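PDB 1S7N: acetyl transferase, which transfers an acetyl group from acetyl-coenzyme A to a protein N terminus, probably that of ribosomal protein L7/L12. Local coordinates for residues A19-V24 with E53-V58; L85-I90 with A97-W102; K136-N141 with D168-N173. All blocks are in the same frame, centred on the assembly; numbering follows the deposited sequence.

How the interactions relate
From the N terminus, interaction 1 comes first: the turn after strand 14-18 folds back on helix 51-67, closing a loop that holds all but the first residue of helix 24-38. Interaction 2 follows, a hairpin closure between strands 80-91 and 96-103 in mid-sheet. Interaction 3 closes the last loop, helix 142-150 and strand 154-165, and sets strand 168-178 between strands 132-138 and 154-165 in the sheet. The three lie in series, neither nested nor crossed. Interactions 2 and 3 share the sheet through neighbouring strands 96-103 and 132-138, meet where Tyr-98 packs on Lys-136, and touch coenzyme A. Interaction 1 touches neither, its nearest atoms about 8 Å from interaction 2 and about 17 Å from interaction 3.

Interaction 1 (A19-V24 with E53-V58); sequences ADESHV and ETRKHV
The Arg-55 guanidinium has Val-24 over one face, with CB 3.4 Å above the plane and offset toward the rim, while the carboxylate of Glu-21 comes in at the edge. Carboxylate and guanidinium are nearly coplanar, 16° apart, and Glu-21 OE1 takes NH1 on its anti lone pair at 3.0 Å in a salt bridge. The same NH1 also donates to the backbone O of Glu-21 at 3.1 Å, tilted out of the guanidinium plane, so two oxygens of one residue grip one nitrogen. Arg-55 gets there by leaving its helix with CG anti to the backbone N (chi1 -173°) and then bending at chi3. Glu-21 OE1 has a further partner in Gln-59, one turn along the same helix.

This is a loop-to-helix contact on the flank of the GNAT fold: the turn between strand 14-18 and helix 24-38 lies against helix 51-67. Inside the turn, Asp-20 OD1 sits over one face of the His-23 ring and accepts from Ser-22 OG at 2.6 Å, while His-23 ND1 accepts from Asp-20 N at 2.9 Å. Beneath the polar layer the contact is apolar. Val-24 CG2 reaches Val-58 CB at 3.9 Å, the two valines sliding past each other in opposite directions, and Ala-19 CB lies more loosely against Val-58 CG1 at 4.4 Å.

Interaction 2 (L85-I90 with A97-W102); sequences LSFNAI and AYIGYW. With COA (coenzyme A), chain F.
Leu-85, Phe-87 and Ile-90 pack against Ala-97, Ile-99 and Tyr-101 on the buried face of this antiparallel pair. The Phe-87 ring is the centre of it: Ala-97 CB sits over one face, 4.0 Å from the ring centroid in a CH-pi contact, and Ile-99 CG1 meets the ring edge in plane, 3.7 Å from Phe-87 CE1. Phe-87 and Ile-99 run side by side in the same direction, Phe-87 CG and Ile-99 CG1 both anti to the carbonyl carbon (chi1 -73° and -68°). Tyr-124 adds an edge-to-face ring contact to Phe-87, and Leu-120 of helix 112-127 covers both Phe-87 and Leu-85.

The other face, carrying Ser-86, Ala-89 and Tyr-98 with Gly-100, is sparser and more exposed. Ala-89 CB only just reaches Tyr-98 CD1 at 4.3 Å, and the Tyr-98 hydroxyl turns to Glu-91. Asn-88, at the corner of its strand, swings its amide over Gly-100, with Asn-88 OD1 3.7 Å from Gly-100 CA.

Ser-86 and Gly-100 exchange two backbone hydrogen bonds, and Tyr-98 N gives another to Ala-89 O. Between these the register slips by one residue at a beta bulge, where the Asn-88 N bond to Tyr-98 O is weak. Farther along, Tyr-101 O accepts from coenzyme A N4P at 2.7 Å, while the Tyr-101 hydroxyl is held by Ser-144. Backbone hydrogen bonding of the pantetheine by strand 96-103, the second strand of the hairpin, is typical of the acetyl-CoA site of GNAT acetyltransferases.

Interaction 3 (K136-N141 with D168-N173); sequences KCRVDN and DYHDVN. With COA (coenzyme A), chain F.
Strand 136-138 pairs antiparallel with strand 168-173, Cys-137 and Asn-173 exchanging two backbone hydrogen bonds before Val-139 N adds a straight one (170°) to Asp-171 O. Val-172 CG1, anti to its own N (chi1 179°), lies back along the first strand, 3.6 Å from Lys-136 CB. Farther along, Arg-138 and His-170 lie side by side and point the same way, with Arg-138 CD 3.4 Å from His-170 CB and the guanidinium nearly perpendicular to the imidazole. Asp-140 OD1 comes to the ring edge, 3.4 Å from His-170 CD2, and forms a salt bridge with Arg-138 NH1 at 2.7 Å whose hydrogen bond is weak. The Val-139 and Asn-173 side chains cross at about a right angle, Val-139 CG2 3.2 Å from Asn-173 OD1; Asn-173 ND2 is hydrogen-bonded to Asn-145.

After a type I turn from Arg-138, Asn-141 N-caps helix 142-150 through OD1, and its ND2 donates an almost straight bond to coenzyme A O5P at 3.0 Å. Cys-137 SG and cofactor S1P are 5.2 Å apart, too far for a disulfide. Strand end, turn and capped helix border the pantetheine arm, as expected for a GNAT cofactor site.

Interaction 1 (A19-V24 with E53-V58)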
# COMPACT_ATOMS: atom_id res chain seq x y z
N ALA B 19 -13.04 15.84 5.64
CA ALA B 19 -13.96 15.88 4.52
C ALA B 19 -15.31 15.37 4.93
O ALA B 19 -15.43 14.40 5.73
CB ALA B 19 -13.45 14.98 3.35
N ASP B 20 -16.34 16.02 4.43
CA ASP B 20 -17.68 15.54 4.73
C ASP B 20 -18.52 15.78 3.50
O ASP B 20 -18.06 16.42 2.57
CB ASP B 20 -18.27 16.23 5.98
CG ASP B 20 -18.62 17.72 5.74
OD1 ASP B 20 -18.81 18.16 4.58
OD2 ASP B 20 -18.73 18.44 6.77
N GLU B 21 -19.75 15.30 3.50
CA GLU B 21 -20.64 15.43 2.33
C GLU B 21 -20.87 16.83 1.87
O GLU B 21 -21.06 17.09 0.66
CB GLU B 21 -21.98 14.78 2.63
CG GLU B 21 -21.82 13.30 2.88
CD GLU B 21 -22.29 12.38 1.72
OE1 GLU B 21 -22.33 12.78 0.48
OE2 GLU B 21 -22.61 11.22 2.08
N SER B 22 -20.89 17.75 2.80
CA SER B 22 -21.11 19.12 2.40
C SER B 22 -19.90 19.71 1.61
O SER B 22 -20.02 20.77 0.97
CB SER B 22 -21.37 19.98 3.64
OG SER B 22 -20.17 20.40 4.27
N HIS B 23 -18.74 19.08 1.67
CA HIS B 23 -17.60 19.62 0.90
C HIS B 23 -17.58 19.24 -0.61
O HIS B 23 -16.82 19.82 -1.39
CB HIS B 23 -16.25 19.16 1.47
CG HIS B 23 -15.99 19.62 2.86
ND1 HIS B 23 -15.55 18.76 3.83
CD2 HIS B 23 -16.11 20.83 3.44
CE1 HIS B 23 -15.40 19.43 4.96
NE2 HIS B 23 -15.73 20.69 4.74
N VAL B 24 -18.39 18.28 -1.01
CA VAL B 24 -18.30 17.79 -2.36
C VAL B 24 -18.42 18.79 -3.47
O VAL B 24 -17.50 18.90 -4.26
CB VAL B 24 -19.23 16.61 -2.52
CG1 VAL B 24 -19.45 16.26 -4.05
CG2 VAL B 24 -18.64 15.44 -1.74
N GLU B 53 -19.76 11.41 -9.28
CA GLU B 53 -18.73 10.41 -9.13
C GLU B 53 -17.77 10.91 -8.09
O GLU B 53 -17.29 10.14 -7.31
CB GLU B 53 -17.97 10.14 -10.43
CG GLU B 53 -18.75 9.27 -11.40
CD GLU B 53 -19.16 7.89 -10.82
OE1 GLU B 53 -18.29 7.21 -10.19
OE2 GLU B 53 -20.36 7.49 -10.99
N THR B 54 -17.46 12.21 -8.09
CA THR B 54 -16.55 12.74 -7.05
C THR B 54 -17.16 12.45 -5.68
O THR B 54 -16.42 12.15 -4.72
CB THR B 54 -16.37 14.28 -7.19
OG1 THR B 54 -15.80 14.57 -8.47
CG2 THR B 54 -15.48 14.86 -6.09
N ARG B 55 -18.50 12.53 -5.57
CA ARG B 55 -19.15 12.27 -4.28
C ARG B 55 -18.89 10.84 -3.81
O ARG B 55 -18.62 10.60 -2.63
CB ARG B 55 -20.67 12.55 -4.35
CG ARG B 55 -21.37 12.46 -3.00
CD ARG B 55 -22.85 13.08 -3.07
NE ARG B 55 -22.90 14.51 -3.45
CZ ARG B 55 -22.74 15.51 -2.58
NH1 ARG B 55 -22.51 15.23 -1.29
NH2 ARG B 55 -22.76 16.78 -2.99
N LYS B 56 -18.97 9.89 -4.74
CA LYS B 56 -18.76 8.49 -4.35
C LYS B 56 -17.37 8.36 -3.77
O LYS B 56 -17.17 7.75 -2.73
CB LYS B 56 -18.94 7.55 -5.55
CG LYS B 56 -20.41 7.31 -5.89
CD LYS B 56 -20.68 6.98 -7.37
CE LYS B 56 -20.75 5.49 -7.59
NZ LYS B 56 -21.62 4.83 -6.55
N HIS B 57 -16.41 8.96 -4.41
CA HIS B 57 -15.07 8.85 -3.90
C HIS B 57 -14.93 9.42 -2.50
O HIS B 57 -14.38 8.77 -1.65
CB HIS B 57 -14.06 9.46 -4.88
CG HIS B 57 -13.90 8.63 -6.12
ND1 HIS B 57 -14.78 8.70 -7.19
CD2 HIS B 57 -13.03 7.64 -6.42
CE1 HIS B 57 -14.46 7.78 -8.09
NE2 HIS B 57 -13.40 7.12 -7.65
N VAL B 58 -15.45 10.62 -2.26
CA VAL B 58 -15.36 11.23 -0.94
C VAL B 58 -16.09 10.38 0.11
O VAL B 58 -15.64 10.19 1.26
CB VAL B 58 -15.99 12.63 -0.95
CG1 VAL B 58 -16.11 13.15 0.42
CG2 VAL B 58 -15.15 13.53 -1.71

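Interaction 2 (L85-I90 with A97-W102)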
# COMPACT_ATOMS: atom_id res chain seq x y z
N LEU B 85 -5.12 17.33 1.91
CA LEU B 85 -4.02 16.66 2.59
C LEU B 85 -4.68 15.39 3.17
O LEU B 85 -5.69 15.45 3.90
CB LEU B 85 -3.44 17.52 3.70
CG LEU B 85 -2.43 16.90 4.69
CD1 LEU B 85 -1.27 16.25 3.96
CD2 LEU B 85 -1.90 17.98 5.72
N SER B 86 -4.09 14.27 2.84
CA SER B 86 -4.64 12.98 3.22
C SER B 86 -3.67 11.94 3.70
O SER B 86 -2.45 12.02 3.46
CB SER B 86 -5.28 12.35 2.00
OG SER B 86 -6.36 13.12 1.51
N PHE B 87 -4.20 10.96 4.41
CA PHE B 87 -3.35 9.78 4.61
C PHE B 87 -4.04 8.82 3.62
O PHE B 87 -5.19 8.40 3.88
CB PHE B 87 -3.40 9.23 6.02
CG PHE B 87 -2.67 10.09 7.03
CD1 PHE B 87 -1.41 10.62 6.72
CD2 PHE B 87 -3.23 10.35 8.28
CE1 PHE B 87 -0.73 11.40 7.67
CE2 PHE B 87 -2.54 11.16 9.27
CZ PHE B 87 -1.31 11.67 8.95
N ASN B 88 -3.42 8.50 2.49
CA ASN B 88 -4.07 7.58 1.53
C ASN B 88 -4.35 6.25 2.24
O ASN B 88 -5.30 5.57 1.91
CB ASN B 88 -3.17 7.30 0.32
CG ASN B 88 -2.68 8.59 -0.36
OD1 ASN B 88 -1.48 8.75 -0.69
ND2 ASN B 88 -3.60 9.50 -0.57
N ALA B 89 -3.52 5.86 3.17
CA ALA B 89 -3.76 4.63 3.92
C ALA B 89 -3.03 4.71 5.24
O ALA B 89 -1.94 5.37 5.37
CB ALA B 89 -3.27 3.35 3.15
N ILE B 90 -3.65 4.06 6.23
CA ILE B 90 -3.06 3.95 7.55
C ILE B 90 -2.91 2.44 7.84
O ILE B 90 -3.78 1.68 7.50
CB ILE B 90 -3.95 4.56 8.60
CG1 ILE B 90 -4.00 6.08 8.37
CG2 ILE B 90 -3.33 4.32 10.02
CD1 ILE B 90 -5.05 6.76 9.25
N ALA B 97 1.52 5.66 8.11
CA ALA B 97 0.57 6.21 7.23
C ALA B 97 1.30 6.82 6.00
O ALA B 97 2.45 7.32 6.11
CB ALA B 97 -0.29 7.26 7.93
N TYR B 98 0.65 6.71 4.83
CA TYR B 98 1.14 7.22 3.57
C TYR B 98 0.33 8.46 3.30
O TYR B 98 -0.91 8.44 3.30
CB TYR B 98 0.95 6.22 2.41
CG TYR B 98 1.58 4.89 2.69
CD1 TYR B 98 0.93 3.95 3.51
CD2 TYR B 98 2.84 4.59 2.23
CE1 TYR B 98 1.55 2.73 3.85
CE2 TYR B 98 3.49 3.40 2.58
CZ TYR B 98 2.83 2.48 3.39
OH TYR B 98 3.47 1.30 3.80
N ILE B 99 1.07 9.53 3.04
CA ILE B 99 0.56 10.85 2.80
C ILE B 99 0.33 11.18 1.33
O ILE B 99 1.09 10.77 0.47
CB ILE B 99 1.58 11.86 3.34
CG1 ILE B 99 1.61 11.75 4.85
CG2 ILE B 99 1.28 13.31 2.84
CD1 ILE B 99 2.92 12.31 5.43
N GLY B 100 -0.72 11.95 1.08
CA GLY B 100 -0.98 12.41 -0.29
C GLY B 100 -1.43 13.85 -0.16
O GLY B 100 -2.06 14.17 0.83
N TYR B 101 -1.16 14.69 -1.16
CA TYR B 101 -1.61 16.10 -1.13
C TYR B 101 -1.52 16.83 -2.48
O TYR B 101 -0.71 16.48 -3.38
CB TYR B 101 -0.78 16.95 -0.08
CG TYR B 101 0.75 16.81 -0.18
CD1 TYR B 101 1.46 17.30 -1.28
CD2 TYR B 101 1.47 16.07 0.79
CE1 TYR B 101 2.85 16.99 -1.44
CE2 TYR B 101 2.87 15.78 0.64
CZ TYR B 101 3.55 16.24 -0.51
OH TYR B 101 4.88 15.89 -0.72
N TRP B 102 -2.31 17.90 -2.55
CA TRP B 102 -2.28 18.83 -3.65
C TRP B 102 -2.94 20.10 -3.16
O TRP B 102 -3.77 20.08 -2.23
CB TRP B 102 -2.97 18.27 -4.92
CG TRP B 102 -4.44 17.95 -4.74
CD1 TRP B 102 -4.98 16.73 -4.41
CD2 TRP B 102 -5.54 18.80 -5.07
NE1 TRP B 102 -6.35 16.77 -4.55
CE2 TRP B 102 -6.71 18.03 -4.96
CE3 TRP B 102 -5.64 20.14 -5.44
CZ2 TRP B 102 -7.98 18.54 -5.21
CZ3 TRP B 102 -6.91 20.67 -5.69
CH2 TRP B 102 -8.06 19.88 -5.58
N1A COA F . 6.78 27.58 5.68
C2A COA F . 7.41 26.94 4.64
N3A COA F . 7.58 27.43 3.39
C4A COA F . 7.09 28.70 3.15
C5A COA F . 6.44 29.43 4.16
C6A COA F . 6.29 28.83 5.47
N6A COA F . 5.66 29.53 6.43
N7A COA F . 6.01 30.69 3.70
C8A COA F . 6.36 30.73 2.45
N9A COA F . 6.99 29.55 2.11
C1B COA F . 7.44 29.21 0.73
C2B COA F . 8.74 28.45 0.59
O2B COA F . 9.76 29.41 0.42
C3B COA F . 8.56 27.75 -0.72
O3B COA F . 8.76 28.69 -1.75
P3B COA F . 9.38 28.26 -3.21
O7A COA F . 8.87 29.37 -4.09
O8A COA F . 8.93 26.89 -3.62
O9A COA F . 10.88 28.29 -2.98
C4B COA F . 7.08 27.35 -0.65
O4B COA F . 6.43 28.41 0.05
C5B COA F . 6.70 25.97 -0.09
O5B COA F . 5.29 25.89 0.13
P1A COA F . 4.54 24.46 0.54
O1A COA F . 5.44 23.62 1.38
O2A COA F . 3.26 24.83 1.11
O3A COA F . 4.35 23.73 -0.86
P2A COA F . 3.99 24.36 -2.28
O4A COA F . 3.18 25.58 -2.21
O5A COA F . 5.21 24.50 -3.08
O6A COA F . 3.15 23.23 -3.05
CBP COA F . 2.61 20.99 -3.76
CCP COA F . 3.69 21.90 -3.13
CDP COA F . 3.26 19.62 -4.16
CEP COA F . 1.46 20.77 -2.68
CAP COA F . 2.00 21.71 -4.99
OAP COA F . 3.04 22.06 -5.93
C9P COA F . 0.91 20.93 -5.68
O9P COA F . -0.22 20.86 -5.23
N8P COA F . 1.40 20.16 -6.67
C7P COA F . 0.56 19.53 -7.65
C6P COA F . 0.05 18.16 -7.13
C5P COA F . 1.18 17.28 -6.66
O5P COA F . 2.27 17.32 -7.15
N4P COA F . 0.95 16.65 -5.45
C3P COA F . 1.95 15.76 -4.84
C2P COA F . 2.13 14.40 -5.59
S1P COA F . 3.24 13.33 -4.63

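Interaction 3 (K136-N141 with D168-N173)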
# COMPACT_ATOMS: atom_id res chain seq x y z
N LYS B 136 5.48 9.26 -0.80
CA LYS B 136 6.05 8.69 -2.02
C LYS B 136 5.84 9.78 -3.05
O LYS B 136 4.75 10.39 -3.13
CB LYS B 136 5.30 7.45 -2.47
CG LYS B 136 5.37 6.26 -1.49
CD LYS B 136 4.43 5.18 -2.04
CE LYS B 136 4.37 3.92 -1.24
NZ LYS B 136 3.06 3.23 -1.63
N CYS B 137 6.85 10.10 -3.83
CA CYS B 137 6.60 11.08 -4.86
C CYS B 137 7.53 10.85 -5.98
O CYS B 137 8.65 10.42 -5.76
CB CYS B 137 6.71 12.51 -4.33
SG CYS B 137 8.33 12.94 -3.75
N ARG B 138 7.05 11.10 -7.19
CA ARG B 138 7.92 10.91 -8.37
C ARG B 138 9.31 11.61 -8.25
O ARG B 138 9.42 12.74 -7.80
CB ARG B 138 7.21 11.44 -9.62
CG ARG B 138 6.26 10.38 -10.27
CD ARG B 138 5.84 10.88 -11.61
NE ARG B 138 5.32 12.20 -11.38
CZ ARG B 138 5.78 13.32 -11.88
NH1 ARG B 138 6.80 13.34 -12.73
NH2 ARG B 138 5.26 14.45 -11.42
N VAL B 139 10.36 10.93 -8.68
CA VAL B 139 11.66 11.59 -8.66
C VAL B 139 11.60 12.98 -9.39
O VAL B 139 12.24 13.92 -8.94
CB VAL B 139 12.78 10.66 -9.27
CG1 VAL B 139 14.02 11.45 -9.55
CG2 VAL B 139 13.14 9.51 -8.31
N ASP B 140 10.85 13.13 -10.49
CA ASP B 140 10.79 14.42 -11.17
C ASP B 140 9.70 15.35 -10.72
O ASP B 140 9.36 16.31 -11.44
CB ASP B 140 10.74 14.35 -12.73
CG ASP B 140 10.46 12.94 -13.32
OD1 ASP B 140 9.31 12.40 -13.15
OD2 ASP B 140 11.39 12.38 -13.99
N ASN B 141 9.11 15.09 -9.55
CA ASN B 141 8.12 16.03 -9.10
C ASN B 141 8.93 16.93 -8.17
O ASN B 141 9.20 16.55 -7.01
CB ASN B 141 7.03 15.37 -8.32
CG ASN B 141 5.93 16.33 -7.96
OD1 ASN B 141 6.19 17.48 -7.56
ND2 ASN B 141 4.68 15.87 -8.06
N ASP B 168 3.90 7.16 -19.29
CA ASP B 168 5.19 6.61 -18.94
C ASP B 168 5.25 6.17 -17.45
O ASP B 168 4.53 6.72 -16.61
CB ASP B 168 6.22 7.67 -19.19
CG ASP B 168 7.57 7.10 -19.52
OD1 ASP B 168 7.72 5.84 -19.57
OD2 ASP B 168 8.46 7.94 -19.74
N TYR B 169 6.11 5.20 -17.14
CA TYR B 169 6.29 4.72 -15.76
C TYR B 169 7.46 5.51 -15.14
O TYR B 169 8.54 5.48 -15.67
CB TYR B 169 6.57 3.21 -15.78
CG TYR B 169 5.39 2.45 -16.34
CD1 TYR B 169 4.25 2.27 -15.58
CD2 TYR B 169 5.38 1.97 -17.63
CE1 TYR B 169 3.11 1.63 -16.09
CE2 TYR B 169 4.22 1.30 -18.16
CZ TYR B 169 3.10 1.14 -17.37
OH TYR B 169 1.93 0.53 -17.82
N HIS B 170 7.23 6.21 -14.03
CA HIS B 170 8.26 7.06 -13.41
C HIS B 170 8.80 6.48 -12.13
O HIS B 170 8.07 5.77 -11.46
CB HIS B 170 7.68 8.42 -13.10
CG HIS B 170 7.08 9.10 -14.30
ND1 HIS B 170 6.01 8.58 -15.00
CD2 HIS B 170 7.43 10.25 -14.94
CE1 HIS B 170 5.72 9.38 -16.01
NE2 HIS B 170 6.57 10.40 -16.00
N ASP B 171 10.08 6.78 -11.81
CA ASP B 171 10.71 6.31 -10.58
C ASP B 171 10.12 7.11 -9.43
O ASP B 171 9.77 8.28 -9.60
CB ASP B 171 12.22 6.52 -10.61
CG ASP B 171 12.89 5.70 -11.71
OD1 ASP B 171 12.23 4.83 -12.32
OD2 ASP B 171 14.10 5.90 -11.93
N VAL B 172 10.07 6.49 -8.24
CA VAL B 172 9.43 7.13 -7.09
C VAL B 172 10.30 7.13 -5.85
O VAL B 172 10.70 6.09 -5.35
CB VAL B 172 8.07 6.39 -6.77
CG1 VAL B 172 7.29 7.02 -5.47
CG2 VAL B 172 7.20 6.43 -8.02
N ASN B 173 10.61 8.32 -5.38
CA ASN B 173 11.35 8.41 -4.15
C ASN B 173 10.43 8.02 -2.99
O ASN B 173 9.21 8.32 -3.00
CB ASN B 173 11.82 9.84 -3.91
CG ASN B 173 12.99 10.17 -4.76
OD1 ASN B 173 13.73 9.25 -5.14
ND2 ASN B 173 13.20 11.44 -5.04
N1A COA F . 6.78 27.58 5.68
C2A COA F . 7.41 26.94 4.64
N3A COA F . 7.58 27.43 3.39
C4A COA F . 7.09 28.70 3.15
C5A COA F . 6.44 29.43 4.16
C6A COA F . 6.29 28.83 5.47
N6A COA F . 5.66 29.53 6.43
N7A COA F . 6.01 30.69 3.70
C8A COA F . 6.36 30.73 2.45
N9A COA F . 6.99 29.55 2.11
C1B COA F . 7.44 29.21 0.73
C2B COA F . 8.74 28.45 0.59
O2B COA F . 9.76 29.41 0.42
C3B COA F . 8.56 27.75 -0.72
O3B COA F . 8.76 28.69 -1.75
P3B COA F . 9.38 28.26 -3.21
O7A COA F . 8.87 29.37 -4.09
O8A COA F . 8.93 26.89 -3.62
O9A COA F . 10.88 28.29 -2.98
C4B COA F . 7.08 27.35 -0.65
O4B COA F . 6.43 28.41 0.05
C5B COA F . 6.70 25.97 -0.09
O5B COA F . 5.29 25.89 0.13
P1A COA F . 4.54 24.46 0.54
O1A COA F . 5.44 23.62 1.38
O2A COA F . 3.26 24.83 1.11
O3A COA F . 4.35 23.73 -0.86
P2A COA F . 3.99 24.36 -2.28
O4A COA F . 3.18 25.58 -2.21
O5A COA F . 5.21 24.50 -3.08
O6A COA F . 3.15 23.23 -3.05
CBP COA F . 2.61 20.99 -3.76
CCP COA F . 3.69 21.90 -3.13
CDP COA F . 3.26 19.62 -4.16
CEP COA F . 1.46 20.77 -2.68
CAP COA F . 2.00 21.71 -4.99
OAP COA F . 3.04 22.06 -5.93
C9P COA F . 0.91 20.93 -5.68
O9P COA F . -0.22 20.86 -5.23
N8P COA F . 1.40 20.16 -6.67
C7P COA F . 0.56 19.53 -7.65
C6P COA F . 0.05 18.16 -7.13
C5P COA F . 1.18 17.28 -6.66
O5P COA F . 2.27 17.32 -7.15
N4P COA F . 0.95 16.65 -5.45
C3P COA F . 1.95 15.76 -4.84
C2P COA F . 2.13 14.40 -5.59
S1P COA F . 3.24 13.33 -4.63
O HOH W 1 14.33 13.71 -7.00